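Local coordinates for protein Phenylalanine/tyrosine ammonia-lyase (Rhodosporidium toruloides, PDB 1Y2M) that catalyses the non-oxidative deamination of L-phenylalanine and L-tyrosine, giving trans-cinnamic acid and p-coumaric acid with release of ammonium, at residues 666-671 with 704-709; 290-295 with 522-527; 47-52 with 710-715. One frame throughout, in Å; residues are numbered along the deposited sequence.

Contact 1: 666-671 with 704-709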
ATOM      1  N   TYR B 666      22.160 -29.287  -8.401  1.00  9.96           N
ATOM      2  CA  TYR B 666      22.806 -29.853  -7.215  1.00 10.25           C
ATOM      3  C   TYR B 666      24.343 -29.804  -7.338  1.00 10.96           C
ATOM      4  O   TYR B 666      25.042 -29.297  -6.472  1.00  9.29           O
ATOM      5  CB  TYR B 666      22.360 -31.302  -7.031  1.00 10.88           C
ATOM      6  CG  TYR B 666      22.967 -32.047  -5.859  1.00  9.41           C
ATOM      7  CD1 TYR B 666      22.306 -32.116  -4.640  1.00  7.79           C
ATOM      8  CD2 TYR B 666      24.171 -32.715  -5.978  1.00 12.28           C
ATOM      9  CE1 TYR B 666      22.841 -32.800  -3.542  1.00  7.45           C
ATOM     10  CE2 TYR B 666      24.728 -33.401  -4.887  1.00 12.07           C
ATOM     11  CZ  TYR B 666      24.056 -33.452  -3.690  1.00 11.50           C
ATOM     12  OH  TYR B 666      24.561 -34.129  -2.605  1.00 12.28           O
ATOM     13  N   ALA B 667      24.848 -30.342  -8.447  1.00  9.15           N
ATOM     14  CA  ALA B 667      26.286 -30.337  -8.736  1.00 10.32           C
ATOM     15  C   ALA B 667      26.829 -28.925  -8.808  1.00 10.81           C
ATOM     16  O   ALA B 667      27.900 -28.652  -8.313  1.00 11.74           O
ATOM     17  CB  ALA B 667      26.588 -31.100 -10.031  1.00 11.04           C
ATOM     18  N   PHE B 668      26.070 -28.008  -9.403  1.00 10.15           N
ATOM     19  CA  PHE B 668      26.555 -26.626  -9.495  1.00  9.97           C
ATOM     20  C   PHE B 668      26.838 -26.041  -8.135  1.00 11.08           C
ATOM     21  O   PHE B 668      27.876 -25.433  -7.900  1.00  9.28           O
ATOM     22  CB  PHE B 668      25.520 -25.761 -10.207  1.00 10.39           C
ATOM     23  CG  PHE B 668      25.884 -24.308 -10.275  1.00  9.05           C
ATOM     24  CD1 PHE B 668      26.985 -23.887 -11.037  1.00 13.72           C
ATOM     25  CD2 PHE B 668      25.124 -23.351  -9.583  1.00 10.84           C
ATOM     26  CE1 PHE B 668      27.336 -22.526 -11.109  1.00 13.15           C
ATOM     27  CE2 PHE B 668      25.464 -22.016  -9.658  1.00 12.74           C
ATOM     28  CZ  PHE B 668      26.563 -21.595 -10.434  1.00 12.78           C
ATOM     29  N   VAL B 669      25.902 -26.226  -7.205  1.00  8.08           N
ATOM     30  CA  VAL B 669      26.047 -25.604  -5.893  1.00  7.81           C
ATOM     31  C   VAL B 669      27.080 -26.369  -5.042  1.00  8.15           C
ATOM     32  O   VAL B 669      27.973 -25.768  -4.412  1.00  9.21           O
ATOM     33  CB  VAL B 669      24.704 -25.515  -5.174  1.00  9.58           C
ATOM     34  CG1 VAL B 669      24.924 -24.977  -3.791  1.00 11.04           C
ATOM     35  CG2 VAL B 669      23.800 -24.591  -5.911  1.00 10.09           C
ATOM     36  N   ARG B 670      26.987 -27.686  -5.013  1.00  7.80           N
ATOM     37  CA  ARG B 670      27.814 -28.492  -4.164  1.00  9.03           C
ATOM     38  C   ARG B 670      29.279 -28.493  -4.633  1.00 11.36           C
ATOM     39  O   ARG B 670      30.207 -28.488  -3.810  1.00 12.70           O
ATOM     40  CB  ARG B 670      27.237 -29.926  -4.118  1.00  8.12           C
ATOM     41  CG  ARG B 670      26.015 -30.104  -3.216  1.00  9.36           C
ATOM     42  CD  ARG B 670      26.454 -30.399  -1.783  1.00 10.20           C
ATOM     43  NE  ARG B 670      25.303 -30.653  -0.906  1.00  9.86           N
ATOM     44  CZ  ARG B 670      24.630 -29.730  -0.264  1.00  9.20           C
ATOM     45  NH1 ARG B 670      24.933 -28.449  -0.390  1.00  9.61           N
ATOM     46  NH2 ARG B 670      23.643 -30.086   0.539  1.00  8.15           N
ATOM     47  N   GLU B 671      29.491 -28.540  -5.948  1.00  7.93           N
ATOM     48  CA  GLU B 671      30.827 -28.636  -6.514  1.00  7.79           C
ATOM     49  C   GLU B 671      31.337 -27.303  -6.986  1.00 10.72           C
ATOM     50  O   GLU B 671      32.366 -26.837  -6.491  1.00 14.31           O
ATOM     51  CB  GLU B 671      30.864 -29.621  -7.656  1.00  8.08           C
ATOM     52  CG  GLU B 671      30.412 -31.001  -7.292  1.00  9.90           C
ATOM     53  CD  GLU B 671      30.938 -31.531  -5.971  1.00 16.80           C
ATOM     54  OE1 GLU B 671      32.124 -31.336  -5.641  1.00 17.25           O
ATOM     55  OE2 GLU B 671      30.155 -32.210  -5.267  1.00 17.58           O
ATOM     56  N   SER B 704      25.284 -12.396  -9.951  1.00 11.45           N
ATOM     57  CA  SER B 704      26.271 -12.295 -11.027  1.00 12.75           C
ATOM     58  C   SER B 704      25.739 -12.889 -12.326  1.00 11.21           C
ATOM     59  O   SER B 704      26.340 -12.666 -13.372  1.00 12.72           O
ATOM     60  CB  SER B 704      27.562 -13.037 -10.678  1.00 12.38           C
ATOM     61  OG  SER B 704      27.338 -14.453 -10.715  1.00 12.63           O
ATOM     62  N   GLY B 705      24.667 -13.670 -12.259  1.00 10.89           N
ATOM     63  CA  GLY B 705      24.127 -14.390 -13.412  1.00 11.18           C
ATOM     64  C   GLY B 705      24.882 -15.682 -13.723  1.00  9.53           C
ATOM     65  O   GLY B 705      24.557 -16.369 -14.721  1.00 10.45           O
ATOM     66  N   ARG B 706      25.858 -16.067 -12.892  1.00 11.10           N
ATOM     67  CA  ARG B 706      26.521 -17.349 -13.051  1.00  9.23           C
ATOM     68  C   ARG B 706      25.561 -18.535 -13.115  1.00  9.56           C
ATOM     69  O   ARG B 706      25.739 -19.476 -13.938  1.00 10.27           O
ATOM     70  CB  ARG B 706      27.548 -17.590 -11.947  1.00 10.29           C
ATOM     71  CG  ARG B 706      28.436 -18.743 -12.218  1.00 13.79           C
ATOM     72  CD  ARG B 706      29.467 -18.928 -11.140  1.00 12.51           C
ATOM     73  NE  ARG B 706      30.281 -20.101 -11.393  1.00 14.12           N
ATOM     74  CZ  ARG B 706      31.255 -20.526 -10.592  1.00 15.12           C
ATOM     75  NH1 ARG B 706      31.521 -19.906  -9.459  1.00 15.85           N
ATOM     76  NH2 ARG B 706      31.960 -21.572 -10.929  1.00 16.38           N
ATOM     77  N   ILE B 707      24.479 -18.455 -12.339  1.00  8.73           N
ATOM     78  CA  ILE B 707      23.480 -19.532 -12.269  1.00  9.30           C
ATOM     79  C   ILE B 707      22.638 -19.615 -13.561  1.00  8.54           C
ATOM     80  O   ILE B 707      21.975 -20.613 -13.856  1.00 10.43           O
ATOM     81  CB  ILE B 707      22.559 -19.340 -11.065  1.00  9.23           C
ATOM     82  CG1 ILE B 707      21.915 -20.663 -10.706  1.00  9.37           C
ATOM     83  CG2 ILE B 707      21.561 -18.173 -11.296  1.00 11.63           C
ATOM     84  CD1 ILE B 707      21.290 -20.617  -9.387  1.00 13.00           C
ATOM     85  N   ASN B 708      22.650 -18.535 -14.345  1.00 10.37           N
ATOM     86  CA  ASN B 708      21.731 -18.446 -15.480  1.00 10.80           C
ATOM     87  C   ASN B 708      21.888 -19.527 -16.507  1.00 10.09           C
ATOM     88  O   ASN B 708      20.886 -20.145 -16.885  1.00 10.32           O
ATOM     89  CB  ASN B 708      21.797 -17.103 -16.183  1.00 12.05           C
ATOM     90  CG  ASN B 708      21.389 -15.932 -15.265  1.00 11.39           C
ATOM     91  OD1 ASN B 708      20.814 -16.138 -14.182  1.00 10.95           O
ATOM     92  ND2 ASN B 708      21.727 -14.677 -15.697  1.00 10.59           N
ATOM     93  N   ASN B 709      23.116 -19.820 -16.921  1.00  9.12           N
ATOM     94  CA  ASN B 709      23.318 -20.919 -17.896  1.00  9.99           C
ATOM     95  C   ASN B 709      23.009 -22.299 -17.326  1.00 10.58           C
ATOM     96  O   ASN B 709      22.698 -23.205 -18.060  1.00 12.73           O
ATOM     97  CB  ASN B 709      24.723 -20.873 -18.489  1.00 12.04           C
ATOM     98  CG  ASN B 709      24.883 -19.756 -19.556  1.00 20.25           C
ATOM     99  OD1 ASN B 709      23.899 -19.281 -20.167  1.00 24.45           O
ATOM    100  ND2 ASN B 709      26.135 -19.354 -19.796  1.00 29.65           N
TER
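Arg706 and Ile707 receive the ring of Phe668, and no hydrogen bond passes between the two segments. The arginine can be followed outward from its backbone. Its CB points toward helix 662-672, and with CG anti to the backbone N (chi1 -168°) the extended chain is carried past the ring. CG lies at the ring edge, in its plane, 3.9 Å from Phe668 CZ. CD continues along the same rim, 4.0 Å from Phe668 CZ. NE then reaches Phe668 CE1 at 3.8 Å, again near the ring plane. The guanidinium plane stands 87° from the ring, and because NE approaches the edge rather than a face, the pair does not have cation-pi geometry. At the tip, NH2 forms a salt bridge with Glu672, at the end of the phenylalanine's own helix, so a charged link supplements the packing on the ring edge.

The arginine belongs to the short turn joining helix 691-703 to helix 708-714. There Ser704 OG accepts a hydrogen bond from Arg706 N (3.1 Å), which makes an ST turn, and Gly705 follows the preceding helix with a positive phi of 80°.

The next residue supplies the purely apolar contact. Ile707 CG1 comes within 3.9 Å of Phe668 CE2, and Ile707 CA is 4.1 Å from that same ring atom; the two side chains run roughly at right angles. Elsewhere on helix 662-672, Val669 packs on Leu528 and Leu532 of the long helix 506-560, while Arg670 pairs with Asp536 of that helix.

Contact 2: 290-295 with 522-527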
ATOM      1  N   SER B 290      12.279 -16.313 -11.917  1.00 10.23           N
ATOM      2  CA  SER B 290      11.074 -17.076 -12.208  1.00  8.13           C
ATOM      3  C   SER B 290      11.457 -18.502 -12.542  1.00  9.08           C
ATOM      4  O   SER B 290      10.856 -19.457 -12.051  1.00  9.54           O
ATOM      5  CB  SER B 290      10.385 -16.457 -13.433  1.00 10.38           C
ATOM      6  OG  SER B 290       9.279 -17.223 -13.844  1.00 14.55           O
ATOM      7  N   LEU B 291      12.506 -18.668 -13.359  1.00  7.21           N
ATOM      8  CA  LEU B 291      12.961 -20.030 -13.722  1.00  8.92           C
ATOM      9  C   LEU B 291      13.526 -20.747 -12.514  1.00  8.52           C
ATOM     10  O   LEU B 291      13.309 -21.940 -12.310  1.00  9.91           O
ATOM     11  CB  LEU B 291      13.952 -20.008 -14.881  1.00 11.01           C
ATOM     12  CG  LEU B 291      13.362 -19.557 -16.237  1.00 12.49           C
ATOM     13  CD1 LEU B 291      14.439 -19.679 -17.341  1.00 12.91           C
ATOM     14  CD2 LEU B 291      12.145 -20.360 -16.624  1.00 15.30           C
ATOM     15  N   LEU B 292      14.247 -20.028 -11.686  1.00  8.03           N
ATOM     16  CA  LEU B 292      14.807 -20.617 -10.451  1.00  9.07           C
ATOM     17  C   LEU B 292      13.701 -21.068  -9.480  1.00  9.73           C
ATOM     18  O   LEU B 292      13.804 -22.093  -8.815  1.00  8.93           O
ATOM     19  CB  LEU B 292      15.800 -19.659  -9.801  1.00  7.68           C
ATOM     20  CG  LEU B 292      16.411 -20.045  -8.450  1.00  9.57           C
ATOM     21  CD1 LEU B 292      17.186 -21.386  -8.582  1.00 10.62           C
ATOM     22  CD2 LEU B 292      17.301 -18.969  -7.868  1.00 10.70           C
ATOM     23  N   SER B 293      12.621 -20.305  -9.413  1.00  6.93           N
ATOM     24  CA  SER B 293      11.454 -20.647  -8.587  1.00  6.99           C
ATOM     25  C   SER B 293      10.874 -22.000  -9.022  1.00  9.56           C
ATOM     26  O   SER B 293      10.470 -22.824  -8.199  1.00  9.92           O
ATOM     27  CB  SER B 293      10.374 -19.574  -8.725  1.00 10.65           C
ATOM     28  OG  SER B 293       9.259 -19.973  -7.939  1.00  8.70           O
ATOM     29  N   GLN B 294      10.834 -22.213 -10.331  1.00  8.57           N
ATOM     30  CA  GLN B 294      10.320 -23.466 -10.902  1.00  9.82           C
ATOM     31  C   GLN B 294      11.257 -24.639 -10.577  1.00  8.87           C
ATOM     32  O   GLN B 294      10.835 -25.741 -10.206  1.00  8.89           O
ATOM     33  CB  GLN B 294      10.158 -23.318 -12.397  1.00  8.84           C
ATOM     34  CG  GLN B 294       8.981 -22.411 -12.670  1.00  7.77           C
ATOM     35  CD  GLN B 294       8.745 -22.132 -14.141  1.00  9.86           C
ATOM     36  OE1 GLN B 294       8.669 -23.068 -14.929  1.00 11.30           O
ATOM     37  NE2 GLN B 294       8.615 -20.878 -14.505  1.00 12.42           N
ATOM     38  N   SER B 295      12.541 -24.383 -10.727  1.00  8.30           N
ATOM     39  CA  SER B 295      13.555 -25.367 -10.384  1.00 10.40           C
ATOM     40  C   SER B 295      13.502 -25.775  -8.908  1.00  7.78           C
ATOM     41  O   SER B 295      13.574 -26.951  -8.551  1.00  9.43           O
ATOM     42  CB  SER B 295      14.958 -24.875 -10.789  1.00 13.68           C
ATOM     43  OG  SER B 295      15.045 -24.704 -12.215  1.00 12.70           O
ATOM     44  N   LEU B 522      17.872 -13.264  -2.302  1.00  7.27           N
ATOM     45  CA  LEU B 522      18.262 -13.740  -0.954  1.00  8.37           C
ATOM     46  C   LEU B 522      17.379 -14.916  -0.549  1.00 10.38           C
ATOM     47  O   LEU B 522      17.862 -15.914  -0.004  1.00  8.89           O
ATOM     48  CB  LEU B 522      18.056 -12.622   0.086  1.00  8.69           C
ATOM     49  CG  LEU B 522      18.993 -11.411  -0.001  1.00  9.10           C
ATOM     50  CD1 LEU B 522      18.535 -10.257   0.858  1.00  9.48           C
ATOM     51  CD2 LEU B 522      20.399 -11.828   0.385  1.00 12.38           C
ATOM     52  N   LEU B 523      16.078 -14.780  -0.778  1.00  8.46           N
ATOM     53  CA  LEU B 523      15.113 -15.832  -0.436  1.00  8.86           C
ATOM     54  C   LEU B 523      15.388 -17.097  -1.230  1.00  9.17           C
ATOM     55  O   LEU B 523      15.352 -18.220  -0.669  1.00  9.81           O
ATOM     56  CB  LEU B 523      13.695 -15.314  -0.670  1.00 10.24           C
ATOM     57  CG  LEU B 523      12.564 -16.276  -0.399  1.00  8.31           C
ATOM     58  CD1 LEU B 523      12.599 -16.894   0.926  1.00  8.56           C
ATOM     59  CD2 LEU B 523      11.178 -15.616  -0.736  1.00 11.40           C
ATOM     60  N   LEU B 524      15.571 -16.954  -2.545  1.00  8.83           N
ATOM     61  CA  LEU B 524      15.740 -18.155  -3.361  1.00  8.62           C
ATOM     62  C   LEU B 524      17.116 -18.819  -3.098  1.00 10.04           C
ATOM     63  O   LEU B 524      17.247 -20.049  -3.164  1.00  9.96           O
ATOM     64  CB  LEU B 524      15.511 -17.869  -4.845  1.00  8.49           C
ATOM     65  CG  LEU B 524      14.074 -17.434  -5.135  1.00 10.81           C
ATOM     66  CD1 LEU B 524      13.879 -17.472  -6.642  1.00  9.93           C
ATOM     67  CD2 LEU B 524      12.991 -18.268  -4.455  1.00 12.04           C
ATOM     68  N   ALA B 525      18.134 -18.014  -2.778  1.00  8.83           N
ATOM     69  CA  ALA B 525      19.464 -18.577  -2.365  1.00  9.40           C
ATOM     70  C   ALA B 525      19.271 -19.413  -1.078  1.00  8.74           C
ATOM     71  O   ALA B 525      19.833 -20.464  -0.921  1.00  9.38           O
ATOM     72  CB  ALA B 525      20.470 -17.520  -2.163  1.00 11.34           C
ATOM     73  N   THR B 526      18.526 -18.862  -0.152  1.00  8.69           N
ATOM     74  CA  THR B 526      18.187 -19.562   1.099  1.00  7.46           C
ATOM     75  C   THR B 526      17.461 -20.900   0.852  1.00  8.39           C
ATOM     76  O   THR B 526      17.778 -21.959   1.417  1.00  8.47           O
ATOM     77  CB  THR B 526      17.354 -18.614   1.978  1.00 11.74           C
ATOM     78  OG1 THR B 526      18.184 -17.514   2.356  1.00  8.99           O
ATOM     79  CG2 THR B 526      16.770 -19.264   3.226  1.00 10.07           C
ATOM     80  N   HIS B 527      16.427 -20.849   0.038  1.00  9.78           N
ATOM     81  CA  HIS B 527      15.669 -22.044  -0.298  1.00  8.71           C
ATOM     82  C   HIS B 527      16.595 -23.074  -0.950  1.00  7.89           C
ATOM     83  O   HIS B 527      16.521 -24.282  -0.663  1.00 10.35           O
ATOM     84  CB  HIS B 527      14.496 -21.621  -1.195  1.00  9.83           C
ATOM     85  CG  HIS B 527      13.489 -22.711  -1.496  1.00  6.67           C
ATOM     86  ND1 HIS B 527      12.355 -22.485  -2.251  1.00 10.76           N
ATOM     87  CD2 HIS B 527      13.459 -24.025  -1.152  1.00  9.44           C
ATOM     88  CE1 HIS B 527      11.672 -23.618  -2.344  1.00 11.46           C
ATOM     89  NE2 HIS B 527      12.327 -24.570  -1.706  1.00  9.50           N
TER
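Leu292 and Leu524 make the apolar part of this contact between helices 273-303 and 506-560. The two side chains lie antiparallel, each passing alongside the other. With CG anti to the backbone N (chi1 175°), Leu292 carries its CD2 to 3.7 Å from Leu524 CB and 3.9 Å from Leu524 CD1, while Leu292 CG lies 4.0 Å from Leu524 CD1. One methyl of each residue therefore rests against the stem or branch of the other.

A second kind of contact is methyl against backbone. Leu524 CD1 approaches Ser293 N at 4.2 Å, where the helices come close, with 7.2 Å between Ser293 CA and Leu524 CA.

No hydrogen bond joins the two segments. Within one of them, Thr526 OG1 donates to Leu522 O at 2.9 Å, on the opposite face of the carbonyl plane from Thr526 N, so two donors grip one oxygen. Ser293 OG is bonded to Asn436 of helix 416-443.

All three touching residues are buried, in a helical core where Leu292 also packs on Ile702. With the Ser293 hydroxyl held by Asn436, the packing between the two segments themselves is apolar and non-directional; the directional link between these helices comes further along, where His527 NE2 is hydrogen-bonded to Thr300 OG1 of helix 273-303, beyond the segment.

Contact 3: 47-52 with 710-715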
ATOM      1  N   ILE B  47      12.576 -17.085 -24.381  1.00 10.43           N
ATOM      2  CA  ILE B  47      12.984 -15.698 -24.183  1.00 11.13           C
ATOM      3  C   ILE B  47      14.353 -15.596 -23.499  1.00 10.31           C
ATOM      4  O   ILE B  47      15.256 -14.871 -23.923  1.00 13.01           O
ATOM      5  CB  ILE B  47      11.908 -14.931 -23.377  1.00 11.48           C
ATOM      6  CG1 ILE B  47      10.695 -14.736 -24.303  1.00 12.51           C
ATOM      7  CG2 ILE B  47      12.480 -13.614 -22.840  1.00 12.82           C
ATOM      8  CD1 ILE B  47       9.408 -14.184 -23.655  1.00 14.77           C
ATOM      9  N   VAL B  48      14.508 -16.376 -22.435  1.00 11.43           N
ATOM     10  CA  VAL B  48      15.774 -16.429 -21.724  1.00 10.36           C
ATOM     11  C   VAL B  48      16.915 -16.957 -22.592  1.00  9.76           C
ATOM     12  O   VAL B  48      18.021 -16.419 -22.600  1.00  9.82           O
ATOM     13  CB  VAL B  48      15.603 -17.247 -20.427  1.00  9.92           C
ATOM     14  CG1 VAL B  48      16.948 -17.635 -19.811  1.00 11.56           C
ATOM     15  CG2 VAL B  48      14.736 -16.470 -19.447  1.00 13.15           C
ATOM     16  N   GLU B  49      16.644 -18.016 -23.340  1.00  8.90           N
ATOM     17  CA  GLU B  49      17.676 -18.607 -24.158  1.00 11.94           C
ATOM     18  C   GLU B  49      18.198 -17.559 -25.138  1.00 12.06           C
ATOM     19  O   GLU B  49      19.389 -17.427 -25.345  1.00 10.36           O
ATOM     20  CB  GLU B  49      17.096 -19.789 -24.928  1.00 14.38           C
ATOM     21  CG  GLU B  49      18.095 -20.445 -25.836  1.00 19.87           C
ATOM     22  CD  GLU B  49      17.507 -21.642 -26.583  1.00 24.91           C
ATOM     23  OE1 GLU B  49      16.297 -21.605 -26.952  1.00 41.97           O
ATOM     24  OE2 GLU B  49      18.257 -22.616 -26.817  1.00 44.60           O
ATOM     25  N   LYS B  50      17.286 -16.769 -25.701  1.00 10.15           N
ATOM     26  CA  LYS B  50      17.712 -15.784 -26.679  1.00 10.49           C
ATOM     27  C   LYS B  50      18.496 -14.675 -26.009  1.00 12.77           C
ATOM     28  O   LYS B  50      19.498 -14.190 -26.533  1.00 13.15           O
ATOM     29  CB  LYS B  50      16.508 -15.212 -27.399  1.00 12.79           C
ATOM     30  CG  LYS B  50      15.791 -16.249 -28.263  1.00 26.38           C
ATOM     31  CD  LYS B  50      16.650 -16.750 -29.462  1.00 39.09           C
ATOM     32  CE  LYS B  50      16.466 -18.261 -29.708  1.00 44.62           C
ATOM     33  NZ  LYS B  50      15.031 -18.631 -29.960  1.00 53.69           N
HETATM   34  N   MSE B  51      18.061 -14.278 -24.830  1.00 12.55           N
HETATM   35  CA  MSE B  51      18.816 -13.233 -24.093  1.00 14.54           C
HETATM   36  C   MSE B  51      20.226 -13.646 -23.776  1.00 14.58           C
HETATM   37  O   MSE B  51      21.177 -12.885 -23.945  1.00 15.48           O
HETATM   38  CB  MSE B  51      18.105 -12.868 -22.777  1.00 16.18           C
HETATM   39  CG  MSE B  51      16.831 -12.149 -22.955  1.00 12.52           C
HETATM   40 SE   MSE B  51      16.415 -11.170 -21.244  1.00 28.71          SE
HETATM   41  CE  MSE B  51      17.519  -9.482 -21.523  1.00 48.66           C
ATOM     42  N   LEU B  52      20.371 -14.873 -23.309  1.00 14.26           N
ATOM     43  CA  LEU B  52      21.649 -15.374 -22.854  1.00 15.34           C
ATOM     44  C   LEU B  52      22.567 -15.643 -24.022  1.00 14.91           C
ATOM     45  O   LEU B  52      23.774 -15.738 -23.836  1.00 16.80           O
ATOM     46  CB  LEU B  52      21.464 -16.631 -21.977  1.00 15.82           C
ATOM     47  CG  LEU B  52      20.771 -16.420 -20.619  1.00 15.88           C
ATOM     48  CD1 LEU B  52      20.609 -17.745 -19.914  1.00 21.99           C
ATOM     49  CD2 LEU B  52      21.506 -15.460 -19.702  1.00 21.02           C
ATOM     50  N   VAL B 710      23.093 -22.427 -16.018  1.00  9.59           N
ATOM     51  CA  VAL B 710      22.674 -23.654 -15.311  1.00  9.90           C
ATOM     52  C   VAL B 710      21.177 -23.903 -15.418  1.00  9.98           C
ATOM     53  O   VAL B 710      20.780 -24.996 -15.750  1.00 10.40           O
ATOM     54  CB  VAL B 710      23.113 -23.617 -13.842  1.00 12.87           C
ATOM     55  CG1 VAL B 710      22.827 -24.933 -13.177  1.00 11.00           C
ATOM     56  CG2 VAL B 710      24.569 -23.287 -13.751  1.00 15.70           C
ATOM     57  N   LEU B 711      20.375 -22.870 -15.176  1.00 10.88           N
ATOM     58  CA  LEU B 711      18.915 -22.925 -15.332  1.00 10.17           C
ATOM     59  C   LEU B 711      18.581 -23.273 -16.756  1.00 10.83           C
ATOM     60  O   LEU B 711      17.687 -24.101 -17.003  1.00 12.10           O
ATOM     61  CB  LEU B 711      18.311 -21.577 -14.930  1.00 11.38           C
ATOM     62  CG  LEU B 711      18.517 -21.246 -13.449  1.00 15.10           C
ATOM     63  CD1 LEU B 711      18.094 -19.799 -13.175  1.00 15.19           C
ATOM     64  CD2 LEU B 711      17.679 -22.199 -12.635  1.00 15.15           C
ATOM     65  N   LEU B 712      19.316 -22.679 -17.696  1.00 11.84           N
ATOM     66  CA  LEU B 712      19.031 -22.949 -19.121  1.00 11.61           C
ATOM     67  C   LEU B 712      19.320 -24.390 -19.455  1.00 11.75           C
ATOM     68  O   LEU B 712      18.510 -25.066 -20.075  1.00 12.39           O
ATOM     69  CB  LEU B 712      19.817 -22.001 -20.025  1.00 13.17           C
ATOM     70  CG  LEU B 712      19.462 -22.054 -21.516  1.00 18.59           C
ATOM     71  CD1 LEU B 712      18.017 -21.689 -21.782  1.00 24.85           C
ATOM     72  CD2 LEU B 712      20.421 -21.142 -22.322  1.00 21.56           C
ATOM     73  N   LYS B 713      20.470 -24.890 -19.019  1.00 12.68           N
ATOM     74  CA  LYS B 713      20.840 -26.275 -19.293  1.00 12.76           C
ATOM     75  C   LYS B 713      19.809 -27.271 -18.718  1.00 12.62           C
ATOM     76  O   LYS B 713      19.487 -28.268 -19.350  1.00 11.22           O
ATOM     77  CB  LYS B 713      22.202 -26.559 -18.668  1.00 18.20           C
ATOM     78  CG  LYS B 713      23.003 -27.593 -19.366  1.00 29.88           C
ATOM     79  CD  LYS B 713      23.995 -28.298 -18.448  1.00 26.54           C
ATOM     80  CE  LYS B 713      25.226 -27.454 -18.099  1.00 36.82           C
ATOM     81  NZ  LYS B 713      26.311 -28.363 -17.518  1.00 36.99           N
HETATM   82  N   MSE B 714      19.327 -27.008 -17.513  1.00 12.65           N
HETATM   83  CA  MSE B 714      18.340 -27.864 -16.873  1.00 13.43           C
HETATM   84  C   MSE B 714      17.026 -27.893 -17.620  1.00 15.29           C
HETATM   85  O   MSE B 714      16.372 -28.919 -17.637  1.00 13.87           O
HETATM   86  CB  MSE B 714      18.031 -27.434 -15.419  1.00 15.36           C
HETATM   87  CG  MSE B 714      19.142 -27.431 -14.442  1.00 18.46           C
HETATM   88 SE   MSE B 714      18.437 -26.234 -12.964  1.00 24.66          SE
HETATM   89  CE  MSE B 714      17.212 -27.521 -12.126  1.00 16.05           C
ATOM     90  N   LEU B 715      16.611 -26.757 -18.189  1.00 17.30           N
ATOM     91  CA  LEU B 715      15.295 -26.620 -18.812  1.00 22.98           C
ATOM     92  C   LEU B 715      15.338 -26.804 -20.300  1.00 28.35           C
ATOM     93  O   LEU B 715      14.336 -26.593 -20.973  1.00 34.12           O
ATOM     94  CB  LEU B 715      14.671 -25.266 -18.441  1.00 22.42           C
ATOM     95  CG  LEU B 715      14.265 -25.144 -16.973  1.00 24.47           C
ATOM     96  CD1 LEU B 715      14.118 -23.700 -16.486  1.00 31.67           C
ATOM     97  CD2 LEU B 715      12.970 -25.928 -16.704  1.00 30.27           C
TER
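The backbones of helices 44-52 and 708-714 come nearest at Glu49 and Leu712, whose CA atoms lie 6.8 Å apart. Across that gap a single leucine does most of the touching. Leu712 points toward the other helix, and with CG anti to its backbone N (chi1 -172°) both of its methyls are delivered to the opposing backbone and side chains. CD1 is 3.8 Å from Glu49 CB and 3.9 Å from Glu49 CA, so it rests against the root of the glutamate and not against its carboxylate. CD2 has two neighbours, lying 4.2 Å from Glu49 CA and 4.2 Å from Leu52 CD1. The leucine fork thus spans one turn of helix 44-52, touching positions three residues apart.

Leu52 and Leu712 meet end-on, methyl to methyl. Glu49 contributes only its base, since CB and CA are the atoms that Leu712 touches. Replacing Leu712 by an alanine would probably open a gap over Glu49 CA and deprive the Leu52 methyl of its mate across the contact.

No hydrogen bond joins the segments, so the evidence is for van der Waals packing alone. Both helices also reach the interior: Val48 and Leu52 pack on Met288 of helix 273-303, and the selenomethionine Met714 packs on Ser295 of that same helix and on Ile664 and Leu665 of helix 662-672. Within this largely helical member of the PAL/histidase family, the arrangement is a helix-helix packing at the surface that brings a short N-terminal helix against the last helix of the chain, both laid on the central helices.

How the contacts relate
The three contacts cluster near the centre of the folded subunit, with centres about 12 Å (1 and 2), 13 Å (1 and 3) and 15 Å (2 and 3) apart. Contacts 1 and 3 share helix 708-714, and Phe668 CD1 meets Val710 CG2 at 3.7 Å. Ile707 CD1 lies 4.3 Å from Leu292 CD1 where contacts 1 and 2 touch, and Leu291 CD1 3.8 Å from Val48 CG2 where 2 and 3 do. Along the sequence, contact 2 closes before contact 1 opens, both nested inside the loop closed by contact 3. A helix from the N-terminal region and the C-terminal helices thereby gather onto helices 273-303 and 506-560, away from residues that bind, or probably bind, cinnamate.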